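Local coordinates for tailspike protein (Siphovirus 9NA, PDB 3RIQ) that probably recognises the lipopolysaccharide receptor on Salmonella cells and cleaves its O-antigen as an endorhamnosidase, serving as the receptor-binding tailspike of the phage, at residues G65-N73 and V143-N151; H86-R96 and S113-P124. All coordinates share one frame; numbering follows the deposited sequence.

Contact 1 (G65-N73 and V143-N151)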
loop_
_atom_site.group_PDB
_atom_site.type_symbol
_atom_site.label_atom_id
_atom_site.label_comp_id
_atom_site.label_asym_id
_atom_site.label_seq_id
_atom_site.Cartn_x
_atom_site.Cartn_y
_atom_site.Cartn_z
ATOM N N GLY A 65 -26.340 -29.106 -13.420
ATOM C CA GLY A 65 -27.400 -28.854 -14.397
ATOM C C GLY A 65 -26.904 -27.954 -15.496
ATOM O O GLY A 65 -25.858 -27.338 -15.360
ATOM N N ASP A 66 -27.689 -27.873 -16.574
ATOM C CA ASP A 66 -27.520 -26.840 -17.591
ATOM C C ASP A 66 -28.665 -25.854 -17.435
ATOM O O ASP A 66 -29.837 -26.248 -17.523
ATOM C CB ASP A 66 -27.623 -27.453 -18.987
ATOM C CG ASP A 66 -26.509 -28.408 -19.294
ATOM O OD1 ASP A 66 -25.374 -28.225 -18.808
ATOM O OD2 ASP A 66 -26.787 -29.355 -20.048
ATOM N N GLY A 67 -28.364 -24.589 -17.209
ATOM C CA GLY A 67 -29.394 -23.582 -17.007
ATOM C C GLY A 67 -29.447 -23.095 -15.553
ATOM O O GLY A 67 -28.440 -23.095 -14.838
ATOM N N VAL A 68 -30.640 -22.674 -15.125
ATOM C CA VAL A 68 -30.800 -21.966 -13.863
ATOM C C VAL A 68 -31.526 -22.790 -12.795
ATOM O O VAL A 68 -32.533 -23.456 -13.079
ATOM C CB VAL A 68 -31.538 -20.596 -14.091
ATOM C CG1 VAL A 68 -32.991 -20.787 -14.519
ATOM C CG2 VAL A 68 -31.520 -19.751 -12.826
ATOM N N LEU A 69 -31.025 -22.710 -11.567
ATOM C CA LEU A 69 -31.727 -23.241 -10.378
ATOM C C LEU A 69 -32.124 -22.009 -9.529
ATOM O O LEU A 69 -31.250 -21.268 -9.048
ATOM C CB LEU A 69 -30.780 -24.180 -9.611
ATOM C CG LEU A 69 -31.265 -24.713 -8.246
ATOM C CD1 LEU A 69 -32.613 -25.492 -8.390
ATOM C CD2 LEU A 69 -30.192 -25.647 -7.669
ATOM N N ASN A 70 -33.425 -21.764 -9.368
ATOM C CA ASN A 70 -33.939 -20.590 -8.595
ATOM C C ASN A 70 -34.158 -20.927 -7.136
ATOM O O ASN A 70 -34.813 -21.939 -6.799
ATOM C CB ASN A 70 -35.285 -20.126 -9.180
ATOM C CG ASN A 70 -35.186 -19.727 -10.625
ATOM O OD1 ASN A 70 -35.568 -20.483 -11.548
ATOM N ND2 ASN A 70 -34.703 -18.531 -10.848
ATOM N N TRP A 71 -33.629 -20.080 -6.255
ATOM C CA TRP A 71 -33.858 -20.186 -4.815
ATOM C C TRP A 71 -34.672 -18.990 -4.362
ATOM O O TRP A 71 -34.201 -17.828 -4.411
ATOM C CB TRP A 71 -32.534 -20.257 -4.066
ATOM C CG TRP A 71 -31.870 -21.619 -4.099
ATOM C CD1 TRP A 71 -32.197 -22.721 -4.890
ATOM C CD2 TRP A 71 -30.772 -22.020 -3.290
ATOM N NE1 TRP A 71 -31.344 -23.773 -4.584
ATOM C CE2 TRP A 71 -30.463 -23.365 -3.616
ATOM C CE3 TRP A 71 -29.994 -21.359 -2.305
ATOM C CZ2 TRP A 71 -29.377 -24.066 -3.006
ATOM C CZ3 TRP A 71 -28.952 -22.052 -1.700
ATOM C CH2 TRP A 71 -28.649 -23.401 -2.052
ATOM N N ASN A 72 -35.889 -19.279 -3.897
ATOM C CA ASN A 72 -36.890 -18.237 -3.578
ATOM C C ASN A 72 -37.250 -18.289 -2.103
ATOM O O ASN A 72 -37.195 -19.348 -1.481
ATOM C CB ASN A 72 -38.155 -18.479 -4.409
ATOM C CG ASN A 72 -37.871 -18.482 -5.883
ATOM O OD1 ASN A 72 -38.435 -19.272 -6.659
ATOM N ND2 ASN A 72 -37.034 -17.583 -6.299
ATOM N N ASN A 73 -37.596 -17.142 -1.545
ATOM C CA ASN A 73 -38.021 -17.025 -0.146
ATOM C C ASN A 73 -37.033 -17.590 0.868
ATOM O O ASN A 73 -37.423 -18.153 1.875
ATOM C CB ASN A 73 -39.411 -17.661 0.049
ATOM C CG ASN A 73 -40.437 -17.047 -0.872
ATOM O OD1 ASN A 73 -40.523 -15.823 -0.992
ATOM N ND2 ASN A 73 -41.249 -17.879 -1.491
ATOM N N VAL A 143 -25.750 -25.500 -25.194
ATOM C CA VAL A 143 -26.516 -25.368 -23.944
ATOM C C VAL A 143 -25.714 -26.011 -22.816
ATOM O O VAL A 143 -25.511 -27.232 -22.785
ATOM C CB VAL A 143 -27.889 -26.085 -24.086
ATOM C CG1 VAL A 143 -28.688 -26.023 -22.791
ATOM C CG2 VAL A 143 -28.680 -25.455 -25.208
ATOM N N ALA A 144 -25.272 -25.176 -21.872
ATOM C CA ALA A 144 -24.358 -25.617 -20.827
ATOM C C ALA A 144 -24.340 -24.531 -19.761
ATOM O O ALA A 144 -24.890 -23.456 -19.969
ATOM C CB ALA A 144 -22.920 -25.795 -21.397
ATOM N N GLY A 145 -23.664 -24.812 -18.649
ATOM C CA GLY A 145 -23.443 -23.808 -17.585
ATOM C C GLY A 145 -24.505 -23.886 -16.518
ATOM O O GLY A 145 -25.685 -23.974 -16.842
ATOM N N ALA A 146 -24.084 -23.848 -15.250
ATOM C CA ALA A 146 -24.982 -23.988 -14.100
ATOM C C ALA A 146 -24.983 -22.680 -13.313
ATOM O O ALA A 146 -23.951 -22.299 -12.721
ATOM C CB ALA A 146 -24.485 -25.137 -13.205
ATOM N N THR A 147 -26.145 -22.028 -13.260
ATOM C CA THR A 147 -26.298 -20.777 -12.502
ATOM C C THR A 147 -27.299 -20.943 -11.375
ATOM O O THR A 147 -28.449 -21.389 -11.601
ATOM C CB THR A 147 -26.772 -19.647 -13.464
ATOM O OG1 THR A 147 -25.828 -19.549 -14.536
ATOM C CG2 THR A 147 -26.855 -18.302 -12.763
ATOM N N LEU A 148 -26.881 -20.550 -10.173
ATOM C CA LEU A 148 -27.805 -20.424 -9.036
ATOM C C LEU A 148 -28.334 -18.999 -9.071
ATOM O O LEU A 148 -27.547 -18.052 -9.037
ATOM C CB LEU A 148 -27.036 -20.651 -7.707
ATOM C CG LEU A 148 -27.988 -20.791 -6.483
ATOM C CD1 LEU A 148 -28.842 -22.081 -6.583
ATOM C CD2 LEU A 148 -27.183 -20.717 -5.185
ATOM N N ARG A 149 -29.659 -18.841 -9.094
ATOM C CA ARG A 149 -30.279 -17.523 -9.028
ATOM C C ARG A 149 -31.026 -17.424 -7.710
ATOM O O ARG A 149 -32.033 -18.135 -7.496
ATOM C CB ARG A 149 -31.227 -17.308 -10.204
ATOM C CG ARG A 149 -31.754 -15.869 -10.296
ATOM C CD ARG A 149 -32.690 -15.669 -11.462
ATOM N NE ARG A 149 -32.673 -14.254 -11.858
ATOM C CZ ARG A 149 -33.210 -13.791 -12.982
ATOM N NH1 ARG A 149 -33.903 -14.622 -13.774
ATOM N NH2 ARG A 149 -33.076 -12.502 -13.305
ATOM N N VAL A 150 -30.529 -16.562 -6.820
ATOM C CA VAL A 150 -31.155 -16.319 -5.510
ATOM C C VAL A 150 -32.006 -15.060 -5.676
ATOM O O VAL A 150 -31.462 -13.991 -5.987
ATOM C CB VAL A 150 -30.093 -16.150 -4.419
ATOM C CG1 VAL A 150 -30.720 -15.718 -3.101
ATOM C CG2 VAL A 150 -29.278 -17.426 -4.259
ATOM N N ASN A 151 -33.328 -15.193 -5.508
ATOM C CA ASN A 151 -34.238 -14.085 -5.790
ATOM C C ASN A 151 -34.774 -13.422 -4.529
ATOM O O ASN A 151 -35.288 -14.105 -3.626
ATOM C CB ASN A 151 -35.423 -14.630 -6.592
ATOM C CG ASN A 151 -35.009 -15.225 -7.957
ATOM O OD1 ASN A 151 -35.321 -16.402 -8.294
ATOM N ND2 ASN A 151 -34.334 -14.435 -8.730
HETATM O O HOH W 1 -34.870 -17.267 -13.224
HETATM O O HOH W 2 -34.463 -16.278 -1.899
HETATM O O HOH W 3 -37.865 -14.739 -3.051
#
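The CD1 methyl of L148 is a bump set over one face of the W71 indole, 3.6 Å from the centroid of the five-membered ring and 9° off its normal, a CH-pi contact. With CG anti to the backbone N (chi1 -169°), the end of L148 leans toward strand 67-72, and CD1 comes over the indole. The same methyl also packs against L69, with L148 CD1 3.9 Å from L69 CG, and so fills the hollow between the leucine and the indole. V150 CG2 adds a looser touch at W71 CB. V80 and M85 of strand 79-87 and F50, which meets W71 edge-to-face, close around this inward face.

Strands 67-72 and 146-151 run parallel, their axes 4.7 Å apart at closest approach, and six backbone hydrogen bonds alternate from G67 N to G145 O through to N151 N and W71 O. At G67 and G145 the backbone angles would press a CB against the preceding carbonyl oxygen, consistent with glycine at both places.

The other face carries V68, N70, N72, T147, R149 and N151. V68 CG2 nestles against R149 CB at 3.6 Å. The amides of N72 and N151 lie side by side, pointing the same way and nearly coplanar; N72 ND2 gives a short but bent hydrogen bond (2.9 Å, 131° at the hydrogen) to a lone pair of N151 OD1, which also receives a weak one from N70 ND2. Water 1 bridges N70 ND2 and R149 NH1, while the guanidinium continues to T171 and, by a salt bridge, to E194. The unbroken parallel register from G67-A146 to W71-V150, with L69, W71, L148 and V150 buried on one face, is characteristic of successive coils of a right-handed parallel beta-helix.

Contact 2 (H86-R96 and S113-P124)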
loop_
_atom_site.group_PDB
_atom_site.type_symbol
_atom_site.label_atom_id
_atom_site.label_comp_id
_atom_site.label_asym_id
_atom_site.label_seq_id
_atom_site.Cartn_x
_atom_site.Cartn_y
_atom_site.Cartn_z
ATOM N N HIS A 86 -22.142 -26.899 -10.848
ATOM C CA HIS A 86 -21.414 -27.635 -11.878
ATOM C C HIS A 86 -22.266 -27.839 -13.146
ATOM O O HIS A 86 -23.374 -28.338 -13.078
ATOM C CB HIS A 86 -21.011 -28.995 -11.293
ATOM C CG HIS A 86 -19.913 -29.713 -12.042
ATOM N ND1 HIS A 86 -20.034 -30.095 -13.366
ATOM C CD2 HIS A 86 -18.707 -30.185 -11.622
ATOM C CE1 HIS A 86 -18.929 -30.721 -13.744
ATOM N NE2 HIS A 86 -18.116 -30.805 -12.700
ATOM N N THR A 87 -21.746 -27.465 -14.296
ATOM C CA THR A 87 -22.433 -27.729 -15.552
ATOM C C THR A 87 -22.780 -29.225 -15.748
ATOM O O THR A 87 -22.051 -30.126 -15.259
ATOM C CB THR A 87 -21.565 -27.200 -16.744
ATOM O OG1 THR A 87 -22.352 -27.262 -17.941
ATOM C CG2 THR A 87 -20.247 -28.015 -16.927
ATOM N N LYS A 88 -23.862 -29.507 -16.463
ATOM C CA LYS A 88 -24.149 -30.887 -16.843
ATOM C C LYS A 88 -23.406 -31.234 -18.153
ATOM O O LYS A 88 -22.635 -32.194 -18.213
ATOM C CB LYS A 88 -25.666 -31.114 -16.943
ATOM C CG LYS A 88 -25.993 -32.540 -17.457
ATOM C CD LYS A 88 -27.494 -32.885 -17.369
ATOM C CE LYS A 88 -28.373 -31.930 -18.215
ATOM N NZ LYS A 88 -29.883 -32.255 -18.180
ATOM N N THR A 89 -23.596 -30.410 -19.170
ATOM C CA THR A 89 -22.926 -30.564 -20.467
ATOM C C THR A 89 -21.560 -29.878 -20.432
ATOM O O THR A 89 -21.439 -28.792 -19.896
ATOM C CB THR A 89 -23.782 -29.886 -21.586
ATOM O OG1 THR A 89 -25.093 -30.473 -21.615
ATOM C CG2 THR A 89 -23.149 -30.068 -22.969
ATOM N N THR A 90 -20.528 -30.522 -20.981
ATOM C CA THR A 90 -19.206 -29.925 -21.061
ATOM C C THR A 90 -19.213 -28.898 -22.202
ATOM O O THR A 90 -19.542 -29.248 -23.341
ATOM C CB THR A 90 -18.121 -30.987 -21.300
ATOM O OG1 THR A 90 -18.115 -31.903 -20.187
ATOM C CG2 THR A 90 -16.753 -30.318 -21.435
ATOM N N PRO A 91 -18.895 -27.623 -21.894
ATOM C CA PRO A 91 -18.999 -26.613 -22.932
ATOM C C PRO A 91 -17.773 -26.579 -23.829
ATOM O O PRO A 91 -16.683 -26.967 -23.387
ATOM C CB PRO A 91 -19.010 -25.310 -22.131
ATOM C CG PRO A 91 -18.127 -25.614 -20.922
ATOM C CD PRO A 91 -18.558 -27.039 -20.573
ATOM N N TYR A 92 -17.959 -26.154 -25.078
ATOM C CA TYR A 92 -16.837 -25.690 -25.889
ATOM C C TYR A 92 -16.347 -24.378 -25.295
ATOM O O TYR A 92 -17.155 -23.482 -25.011
ATOM C CB TYR A 92 -17.291 -25.458 -27.345
ATOM C CG TYR A 92 -17.559 -26.751 -28.078
ATOM C CD1 TYR A 92 -16.518 -27.425 -28.750
ATOM C CD2 TYR A 92 -18.829 -27.323 -28.094
ATOM C CE1 TYR A 92 -16.756 -28.626 -29.440
ATOM C CE2 TYR A 92 -19.060 -28.509 -28.751
ATOM C CZ TYR A 92 -18.025 -29.162 -29.419
ATOM O OH TYR A 92 -18.295 -30.345 -30.085
ATOM N N THR A 93 -15.030 -24.274 -25.080
ATOM C CA THR A 93 -14.448 -23.022 -24.611
ATOM C C THR A 93 -13.358 -22.549 -25.532
ATOM O O THR A 93 -12.692 -23.362 -26.195
ATOM C CB THR A 93 -13.875 -23.099 -23.173
ATOM O OG1 THR A 93 -12.741 -23.998 -23.127
ATOM C CG2 THR A 93 -14.974 -23.545 -22.185
ATOM N N VAL A 94 -13.183 -21.230 -25.593
ATOM C CA VAL A 94 -12.003 -20.615 -26.261
ATOM C C VAL A 94 -10.861 -20.442 -25.248
ATOM O O VAL A 94 -11.118 -20.036 -24.107
ATOM C CB VAL A 94 -12.385 -19.272 -26.980
ATOM C CG1 VAL A 94 -12.893 -18.180 -25.996
ATOM C CG2 VAL A 94 -11.188 -18.728 -27.771
ATOM N N TYR A 95 -9.638 -20.828 -25.629
ATOM C CA TYR A 95 -8.483 -20.758 -24.744
ATOM C C TYR A 95 -7.423 -19.895 -25.391
ATOM O O TYR A 95 -6.794 -20.297 -26.381
ATOM C CB TYR A 95 -7.954 -22.162 -24.451
ATOM C CG TYR A 95 -6.843 -22.153 -23.409
ATOM C CD1 TYR A 95 -7.093 -21.703 -22.116
ATOM C CD2 TYR A 95 -5.568 -22.610 -23.709
ATOM C CE1 TYR A 95 -6.084 -21.672 -21.166
ATOM C CE2 TYR A 95 -4.531 -22.612 -22.740
ATOM C CZ TYR A 95 -4.815 -22.123 -21.466
ATOM O OH TYR A 95 -3.849 -22.106 -20.496
ATOM N N ARG A 96 -7.238 -18.691 -24.859
ATOM C CA ARG A 96 -6.452 -17.662 -25.591
ATOM C C ARG A 96 -4.959 -17.622 -25.227
ATOM O O ARG A 96 -4.327 -16.576 -25.374
ATOM C CB ARG A 96 -7.070 -16.269 -25.332
ATOM C CG ARG A 96 -8.466 -16.072 -25.956
ATOM C CD ARG A 96 -9.013 -14.684 -25.702
ATOM N NE ARG A 96 -10.262 -14.430 -26.430
ATOM C CZ ARG A 96 -10.343 -14.155 -27.738
ATOM N NH1 ARG A 96 -9.239 -14.075 -28.489
ATOM N NH2 ARG A 96 -11.526 -13.949 -28.308
ATOM N N SER A 113 -8.393 -23.218 -30.963
ATOM C CA SER A 113 -8.358 -23.532 -29.532
ATOM C C SER A 113 -9.736 -23.917 -29.005
ATOM O O SER A 113 -9.844 -24.379 -27.878
ATOM C CB SER A 113 -7.845 -22.331 -28.722
ATOM O OG SER A 113 -8.888 -21.394 -28.459
ATOM N N VAL A 114 -10.784 -23.717 -29.804
ATOM C CA VAL A 114 -12.144 -24.004 -29.320
ATOM C C VAL A 114 -12.389 -25.520 -29.212
ATOM O O VAL A 114 -12.346 -26.250 -30.217
ATOM C CB VAL A 114 -13.230 -23.318 -30.191
ATOM C CG1 VAL A 114 -14.657 -23.805 -29.769
ATOM C CG2 VAL A 114 -13.055 -21.806 -30.160
ATOM N N ALA A 115 -12.653 -25.977 -27.992
ATOM C CA ALA A 115 -12.708 -27.400 -27.650
ATOM C C ALA A 115 -13.506 -27.574 -26.372
ATOM O O ALA A 115 -13.567 -26.656 -25.537
ATOM C CB ALA A 115 -11.301 -27.969 -27.463
ATOM N N GLN A 116 -14.120 -28.739 -26.211
ATOM C CA GLN A 116 -14.826 -29.049 -24.956
ATOM C C GLN A 116 -13.884 -29.181 -23.763
ATOM O O GLN A 116 -12.946 -29.989 -23.777
ATOM C CB GLN A 116 -15.667 -30.322 -25.118
ATOM C CG GLN A 116 -16.908 -30.058 -25.917
ATOM C CD GLN A 116 -17.775 -31.290 -26.060
ATOM O OE1 GLN A 116 -17.455 -32.191 -26.838
ATOM N NE2 GLN A 116 -18.890 -31.324 -25.321
ATOM N N ARG A 117 -14.122 -28.367 -22.739
ATOM C CA ARG A 117 -13.290 -28.380 -21.543
ATOM C C ARG A 117 -14.148 -28.097 -20.334
ATOM O O ARG A 117 -15.116 -27.326 -20.402
ATOM C CB ARG A 117 -12.174 -27.295 -21.582
ATOM C CG ARG A 117 -11.245 -27.307 -22.778
ATOM C CD ARG A 117 -10.157 -26.248 -22.557
ATOM N NE ARG A 117 -9.216 -26.250 -23.672
ATOM C CZ ARG A 117 -9.413 -25.632 -24.831
ATOM N NH1 ARG A 117 -8.475 -25.707 -25.791
ATOM N NH2 ARG A 117 -10.508 -24.921 -25.033
ATOM N N LEU A 118 -13.770 -28.707 -19.226
ATOM C CA LEU A 118 -14.346 -28.345 -17.921
ATOM C C LEU A 118 -13.397 -27.505 -17.065
ATOM O O LEU A 118 -13.798 -26.989 -16.009
ATOM C CB LEU A 118 -14.685 -29.619 -17.131
ATOM C CG LEU A 118 -15.916 -30.437 -17.555
ATOM C CD1 LEU A 118 -16.059 -31.702 -16.725
ATOM C CD2 LEU A 118 -17.134 -29.570 -17.421
ATOM N N ASP A 119 -12.133 -27.417 -17.468
ATOM C CA ASP A 119 -11.098 -26.855 -16.571
ATOM C C ASP A 119 -10.669 -25.417 -16.868
ATOM O O ASP A 119 -10.189 -24.730 -15.965
ATOM C CB ASP A 119 -9.855 -27.769 -16.492
ATOM C CG ASP A 119 -9.145 -27.937 -17.854
ATOM O OD1 ASP A 119 -9.831 -27.966 -18.895
ATOM O OD2 ASP A 119 -7.889 -28.028 -17.900
ATOM N N LYS A 120 -10.764 -24.981 -18.126
ATOM C CA LYS A 120 -10.172 -23.680 -18.489
ATOM C C LYS A 120 -10.799 -23.174 -19.792
ATOM O O LYS A 120 -11.511 -23.925 -20.502
ATOM C CB LYS A 120 -8.634 -23.783 -18.636
ATOM C CG LYS A 120 -8.182 -24.590 -19.818
ATOM C CD LYS A 120 -6.706 -24.948 -19.675
ATOM C CE LYS A 120 -6.143 -25.453 -20.987
ATOM N NZ LYS A 120 -4.821 -26.143 -20.762
ATOM N N GLY A 121 -10.484 -21.933 -20.139
ATOM C CA GLY A 121 -11.166 -21.247 -21.238
ATOM C C GLY A 121 -12.568 -20.832 -20.829
ATOM O O GLY A 121 -13.050 -21.205 -19.767
ATOM N N TYR A 122 -13.198 -20.031 -21.673
ATOM C CA TYR A 122 -14.597 -19.610 -21.446
ATOM C C TYR A 122 -15.413 -19.775 -22.722
ATOM O O TYR A 122 -14.856 -19.890 -23.821
ATOM C CB TYR A 122 -14.645 -18.150 -20.923
ATOM C CG TYR A 122 -14.106 -17.137 -21.907
ATOM C CD1 TYR A 122 -14.928 -16.614 -22.915
ATOM C CD2 TYR A 122 -12.771 -16.691 -21.821
ATOM C CE1 TYR A 122 -14.438 -15.667 -23.847
ATOM C CE2 TYR A 122 -12.262 -15.768 -22.755
ATOM C CZ TYR A 122 -13.099 -15.263 -23.763
ATOM O OH TYR A 122 -12.602 -14.347 -24.661
ATOM N N LYS A 123 -16.733 -19.773 -22.586
ATOM C CA LYS A 123 -17.593 -19.956 -23.765
ATOM C C LYS A 123 -17.503 -18.768 -24.743
ATOM O O LYS A 123 -17.648 -17.620 -24.358
ATOM C CB LYS A 123 -19.057 -20.219 -23.387
ATOM C CG LYS A 123 -19.691 -19.178 -22.489
ATOM C CD LYS A 123 -21.126 -18.861 -22.923
ATOM C CE LYS A 123 -21.818 -18.106 -21.816
ATOM N NZ LYS A 123 -23.255 -17.774 -22.163
ATOM N N PRO A 124 -17.278 -19.052 -26.020
ATOM C CA PRO A 124 -17.228 -17.981 -27.005
ATOM C C PRO A 124 -18.527 -17.212 -27.070
ATOM O O PRO A 124 -19.613 -17.795 -26.898
ATOM C CB PRO A 124 -17.035 -18.720 -28.328
ATOM C CG PRO A 124 -16.475 -19.974 -27.991
ATOM C CD PRO A 124 -16.973 -20.359 -26.610
#
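S113 and Y95 meet first: Y95 N donates to S113 OG at 3.0 Å, and S113 OG is also bonded to V110 O. V114 then packs CG1 on Y92 CB and CG2 on V94 CB. A115 exchanges two backbone hydrogen bonds with T93, the antiparallel hydrogen-bonded pair of strands 92-93 and 115-116. Q116 lays CG over the centre of the Y92 ring, 3.6 Å from the centroid, and its extended chain brings NE2 to T90 O with an N-H...O angle of 173°. R117 grips S113 O end-on through NH1 and NH2, and gives NH2 to T93 OG1 at 3.1 Å; A115 CB and Y95 CB lie over opposite faces of its guanidinium. L118 CD2 presses on T87 CG2 at 3.5 Å. K120 accepts T93 OG1 on its carbonyl; its CE lies over the Y95 ring face (CH-pi, 3.6 Å from the centroid), with NZ making an off-centre cation-pi contact. Y122 pairs its backbone with V94, takes V94 CG1 over its ring, and accepts R96 NE on OH at 2.9 Å; R96 also salt-bridges D130 and D128, and D128 bonds Y122 OH. Finally, P124 CD reaches Y92 O. Such a short antiparallel pairing, closed by a long connection, belongs to an insertion projecting from a beta-helix coil.

In the fold
From the N terminus, the chain runs through strand 67-72 into strand 79-87, whose end opens contact 2. It then leaves the beta-helix as the excursion 88-145, in which residues 86-96 meet 113-124, the connection of 16 residues between them carrying helix 107-112. Past helix 137-140 the chain returns to the beta-helix at strand 146-151, where contact 1 closes the larger loop of 69 residues. Contact 2 is therefore nested inside contact 1, with centres about 19 Å apart. The two touch at the base of the excursion: D66 OD2 lies 2.6 Å from T89 OG1, and G145 N 2.9 Å from T87 OG1, both probable hydrogen bonds that tie the insertion to the coils.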